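Local coordinates for protein putative enoyl-CoA hydratase/isomerase (Acinetobacter baumannii, PDB 3FDU) that probably acts on acyl-CoA substrates as an enoyl-CoA hydratase or isomerase of the crotonase superfamily, at residues R51-D61 / Y189-T200. The protein carries 4 engineered substitutions. Sequence-based numbering, arbitrary orientation.
Sequences RVVVLRGAEHD and YATAQATAQHLT. Engineered in segment 51-61: Val53 (natural residue Ile).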
loop_
_atom_site.group_PDB
_atom_site.type_symbol
_atom_site.label_atom_id
_atom_site.label_comp_id
_atom_site.label_asym_id
_atom_site.label_seq_id
_atom_site.Cartn_x
_atom_site.Cartn_y
_atom_site.Cartn_z
ATOM N N ARG A 51 29.914 2.030 1.147
ATOM C CA ARG A 51 28.836 2.114 2.138
ATOM C C ARG A 51 27.437 2.298 1.505
ATOM O O ARG A 51 26.431 1.820 2.060
ATOM C CB ARG A 51 29.131 3.282 3.107
ATOM C CG ARG A 51 30.356 2.951 4.030
ATOM C CD ARG A 51 30.932 4.230 4.648
ATOM N NE ARG A 51 29.953 4.701 5.605
ATOM C CZ ARG A 51 30.001 4.466 6.907
ATOM N NH1 ARG A 51 31.055 3.842 7.451
ATOM N NH2 ARG A 51 29.015 4.914 7.665
ATOM N N VAL A 52 27.390 3.023 0.367
ATOM C CA VAL A 52 26.115 3.283 -0.389
ATOM C C VAL A 52 26.298 3.074 -1.890
ATOM O O VAL A 52 27.338 3.415 -2.463
ATOM C CB VAL A 52 25.611 4.681 -0.142
ATOM C CG1 VAL A 52 24.285 4.993 -0.946
ATOM C CG2 VAL A 52 25.440 4.956 1.413
ATOM N N VAL A 53 25.302 2.466 -2.534
ATOM C CA VAL A 53 25.338 2.338 -3.975
ATOM C C VAL A 53 24.312 3.266 -4.660
ATOM O O VAL A 53 23.117 3.356 -4.249
ATOM C CB VAL A 53 25.103 0.857 -4.435
ATOM C CG1 VAL A 53 25.195 0.753 -5.995
ATOM C CG2 VAL A 53 26.137 -0.084 -3.766
ATOM N N VAL A 54 24.756 3.936 -5.713
ATOM C CA VAL A 54 23.837 4.730 -6.538
ATOM C C VAL A 54 23.915 4.097 -7.899
ATOM O O VAL A 54 25.017 3.929 -8.437
ATOM C CB VAL A 54 24.276 6.201 -6.679
ATOM C CG1 VAL A 54 23.393 6.950 -7.716
ATOM C CG2 VAL A 54 24.202 6.956 -5.303
ATOM N N LEU A 55 22.758 3.774 -8.461
ATOM C CA LEU A 55 22.628 3.238 -9.823
ATOM C C LEU A 55 21.792 4.217 -10.642
ATOM O O LEU A 55 20.713 4.611 -10.204
ATOM C CB LEU A 55 21.885 1.889 -9.769
ATOM C CG LEU A 55 21.514 1.210 -11.096
ATOM C CD1 LEU A 55 22.751 0.778 -11.805
ATOM C CD2 LEU A 55 20.638 -0.020 -10.788
ATOM N N ARG A 56 22.283 4.600 -11.826
ATOM C CA ARG A 56 21.553 5.496 -12.686
ATOM C C ARG A 56 22.067 5.344 -14.095
ATOM O O ARG A 56 22.987 4.574 -14.338
ATOM C CB ARG A 56 21.763 6.946 -12.249
ATOM C CG ARG A 56 23.247 7.329 -12.138
ATOM C CD ARG A 56 23.317 8.812 -11.777
ATOM N NE ARG A 56 24.648 9.319 -11.490
ATOM C CZ ARG A 56 25.525 9.681 -12.412
ATOM N NH1 ARG A 56 25.237 9.504 -13.689
ATOM N NH2 ARG A 56 26.699 10.192 -12.053
ATOM N N GLY A 57 21.469 6.053 -15.033
ATOM C CA GLY A 57 22.121 6.214 -16.331
ATOM C C GLY A 57 23.289 7.209 -16.241
ATOM O O GLY A 57 23.365 8.032 -15.314
ATOM N N ALA A 58 24.162 7.194 -17.232
ATOM C CA ALA A 58 25.265 8.163 -17.317
ATOM C C ALA A 58 24.771 9.548 -17.741
ATOM O O ALA A 58 25.344 10.577 -17.351
ATOM C CB ALA A 58 26.331 7.646 -18.317
ATOM N N GLU A 59 23.692 9.588 -18.530
ATOM C CA GLU A 59 23.287 10.841 -19.170
ATOM C C GLU A 59 21.805 11.085 -19.082
ATOM O O GLU A 59 21.272 11.111 -17.974
ATOM C CB GLU A 59 23.713 10.823 -20.627
ATOM C CG GLU A 59 25.126 11.309 -20.842
ATOM C CD GLU A 59 25.130 12.814 -21.050
ATOM O OE1 GLU A 59 24.360 13.507 -20.332
ATOM O OE2 GLU A 59 25.881 13.305 -21.931
ATOM N N HIS A 60 21.137 11.219 -20.228
ATOM C CA HIS A 60 19.721 11.652 -20.248
ATOM C C HIS A 60 18.622 10.584 -20.079
ATOM O O HIS A 60 17.448 10.946 -20.019
ATOM C CB HIS A 60 19.417 12.427 -21.527
ATOM C CG HIS A 60 20.341 13.589 -21.759
ATOM N ND1 HIS A 60 20.419 14.661 -20.896
ATOM C CD2 HIS A 60 21.224 13.844 -22.759
ATOM C CE1 HIS A 60 21.307 15.532 -21.353
ATOM N NE2 HIS A 60 21.814 15.058 -22.476
ATOM N N ASP A 61 19.009 9.312 -20.014
ATOM C CA ASP A 61 18.058 8.167 -19.868
ATOM C C ASP A 61 18.501 7.168 -18.805
ATOM O O ASP A 61 19.688 7.004 -18.556
ATOM C CB ASP A 61 17.922 7.398 -21.199
ATOM C CG ASP A 61 17.303 8.261 -22.285
ATOM O OD1 ASP A 61 16.107 8.580 -22.156
ATOM O OD2 ASP A 61 18.042 8.615 -23.245
ATOM N N TYR A 189 20.604 13.561 -10.342
ATOM C CA TYR A 189 21.897 12.987 -10.028
ATOM C C TYR A 189 22.610 13.680 -8.855
ATOM O O TYR A 189 23.223 13.007 -8.058
ATOM C CB TYR A 189 22.834 12.938 -11.244
ATOM C CG TYR A 189 22.244 12.168 -12.436
ATOM C CD1 TYR A 189 21.103 11.358 -12.279
ATOM C CD2 TYR A 189 22.869 12.204 -13.687
ATOM C CE1 TYR A 189 20.561 10.591 -13.351
ATOM C CE2 TYR A 189 22.341 11.462 -14.794
ATOM C CZ TYR A 189 21.173 10.672 -14.620
ATOM O OH TYR A 189 20.666 9.943 -15.691
ATOM N N ALA A 190 22.563 15.010 -8.772
ATOM C CA ALA A 190 23.122 15.700 -7.587
ATOM C C ALA A 190 22.351 15.297 -6.336
ATOM O O ALA A 190 22.947 15.073 -5.294
ATOM C CB ALA A 190 23.086 17.280 -7.756
ATOM N N THR A 191 21.023 15.199 -6.422
ATOM C CA THR A 191 20.258 14.824 -5.233
ATOM C C THR A 191 20.636 13.414 -4.767
ATOM O O THR A 191 20.780 13.137 -3.550
ATOM C CB THR A 191 18.729 14.863 -5.474
ATOM O OG1 THR A 191 18.294 16.206 -5.714
ATOM C CG2 THR A 191 17.984 14.332 -4.238
ATOM N N ALA A 192 20.775 12.497 -5.720
ATOM C CA ALA A 192 21.089 11.120 -5.362
ATOM C C ALA A 192 22.473 11.075 -4.660
ATOM O O ALA A 192 22.688 10.312 -3.711
ATOM C CB ALA A 192 21.118 10.266 -6.566
ATOM N N GLN A 193 23.403 11.870 -5.166
ATOM C CA GLN A 193 24.748 11.927 -4.610
ATOM C C GLN A 193 24.737 12.573 -3.216
ATOM O O GLN A 193 25.403 12.056 -2.343
ATOM C CB GLN A 193 25.708 12.678 -5.588
ATOM C CG GLN A 193 27.045 13.100 -4.951
ATOM C CD GLN A 193 27.950 11.902 -4.581
ATOM O OE1 GLN A 193 27.851 10.811 -5.153
ATOM N NE2 GLN A 193 28.854 12.126 -3.637
ATOM N N ALA A 194 23.973 13.657 -3.000
ATOM C CA ALA A 194 23.935 14.294 -1.648
ATOM C C ALA A 194 23.294 13.392 -0.604
ATOM O O ALA A 194 23.687 13.375 0.583
ATOM C CB ALA A 194 23.207 15.660 -1.674
ATOM N N THR A 195 22.257 12.669 -1.031
ATOM C CA THR A 195 21.623 11.690 -0.174
ATOM C C THR A 195 22.596 10.560 0.152
ATOM O O THR A 195 22.680 10.145 1.301
ATOM C CB THR A 195 20.291 11.187 -0.815
ATOM O OG1 THR A 195 19.485 12.318 -1.098
ATOM C CG2 THR A 195 19.459 10.349 0.134
ATOM N N ALA A 196 23.295 10.022 -0.845
ATOM C CA ALA A 196 24.275 8.959 -0.595
ATOM C C ALA A 196 25.373 9.428 0.427
ATOM O O ALA A 196 25.774 8.648 1.274
ATOM C CB ALA A 196 24.938 8.529 -1.876
ATOM N N GLN A 197 25.834 10.672 0.303
ATOM C CA GLN A 197 26.853 11.208 1.215
ATOM C C GLN A 197 26.276 11.331 2.621
ATOM O O GLN A 197 26.962 11.019 3.606
ATOM C CB GLN A 197 27.312 12.597 0.759
ATOM C CG GLN A 197 28.381 12.602 -0.330
ATOM C CD GLN A 197 28.524 13.980 -1.035
ATOM O OE1 GLN A 197 29.196 14.100 -2.069
ATOM N NE2 GLN A 197 27.894 15.011 -0.477
ATOM N N HIS A 198 25.039 11.816 2.735
ATOM C CA HIS A 198 24.386 11.865 4.042
ATOM C C HIS A 198 24.320 10.471 4.670
ATOM O O HIS A 198 24.642 10.297 5.839
ATOM C CB HIS A 198 22.987 12.497 3.944
ATOM C CG HIS A 198 22.189 12.434 5.228
ATOM N ND1 HIS A 198 22.646 12.949 6.423
ATOM C CD2 HIS A 198 20.929 11.990 5.474
ATOM C CE1 HIS A 198 21.725 12.790 7.357
ATOM N NE2 HIS A 198 20.670 12.216 6.802
ATOM N N LEU A 199 23.915 9.465 3.901
ATOM C CA LEU A 199 23.875 8.115 4.437
ATOM C C LEU A 199 25.274 7.595 4.833
ATOM O O LEU A 199 25.378 6.871 5.830
ATOM C CB LEU A 199 23.182 7.128 3.472
ATOM C CG LEU A 199 21.699 7.442 3.209
ATOM C CD1 LEU A 199 21.015 6.325 2.323
ATOM C CD2 LEU A 199 20.985 7.593 4.532
ATOM N N THR A 200 26.329 7.916 4.076
ATOM C CA THR A 200 27.645 7.393 4.470
ATOM C C THR A 200 28.119 8.066 5.770
ATOM O O THR A 200 28.984 7.544 6.460
ATOM C CB THR A 200 28.741 7.583 3.411
ATOM O OG1 THR A 200 29.068 8.980 3.341
ATOM C CG2 THR A 200 28.264 7.130 2.071
HETATM O O HOH W 1 24.420 10.493 -8.809
HETATM O O HOH W 2 19.029 7.700 -14.997
#
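The guanidinium of Arg56 lies flat on the ring of Tyr189, the two planes only 18° apart. The stack is off-centre: Arg56 CD sits over the face, 3.5 Å from the ring centroid in a CH-pi contact. Arg56 CZ lies further out, 4.3 Å from the same centroid, as the cation-pi partner. With its chain extended from CG to NE, the arginine runs across the ring toward CD2. Its rotation is fixed by NH1, which donates in the guanidinium plane to Gly57 O, and by NE, which reaches Tyr189 O through a water. Beyond the ring, Tyr189 OH gives a short 2.6 Å hydrogen bond to Glu59 O and receives one from a second water that also accepts from Gly57 N, tying the turn after the strand to the helix. Lys107 adds another cation-pi contact to this tyrosine.

Whereas this partly exposed end is bridged by two waters, buried Val52, Val54, Ala192 and Ala196 form the apolar, close-packed part. Ala196 CB rests on both Val52 CG1, at 3.7 Å, and Val54 CG2, at 3.8 Å, and Val52 CG2 meets Leu199 CB and Thr200 CG2. The partly exposed Arg51 bends at chi3 (70°), bringing NH2 within 2.9 Å of Thr200 O. Strand 52-57 and helix segment 189-200 run nearly antiparallel, at 169°, in the helix-on-sheet layering of the crotonase fold.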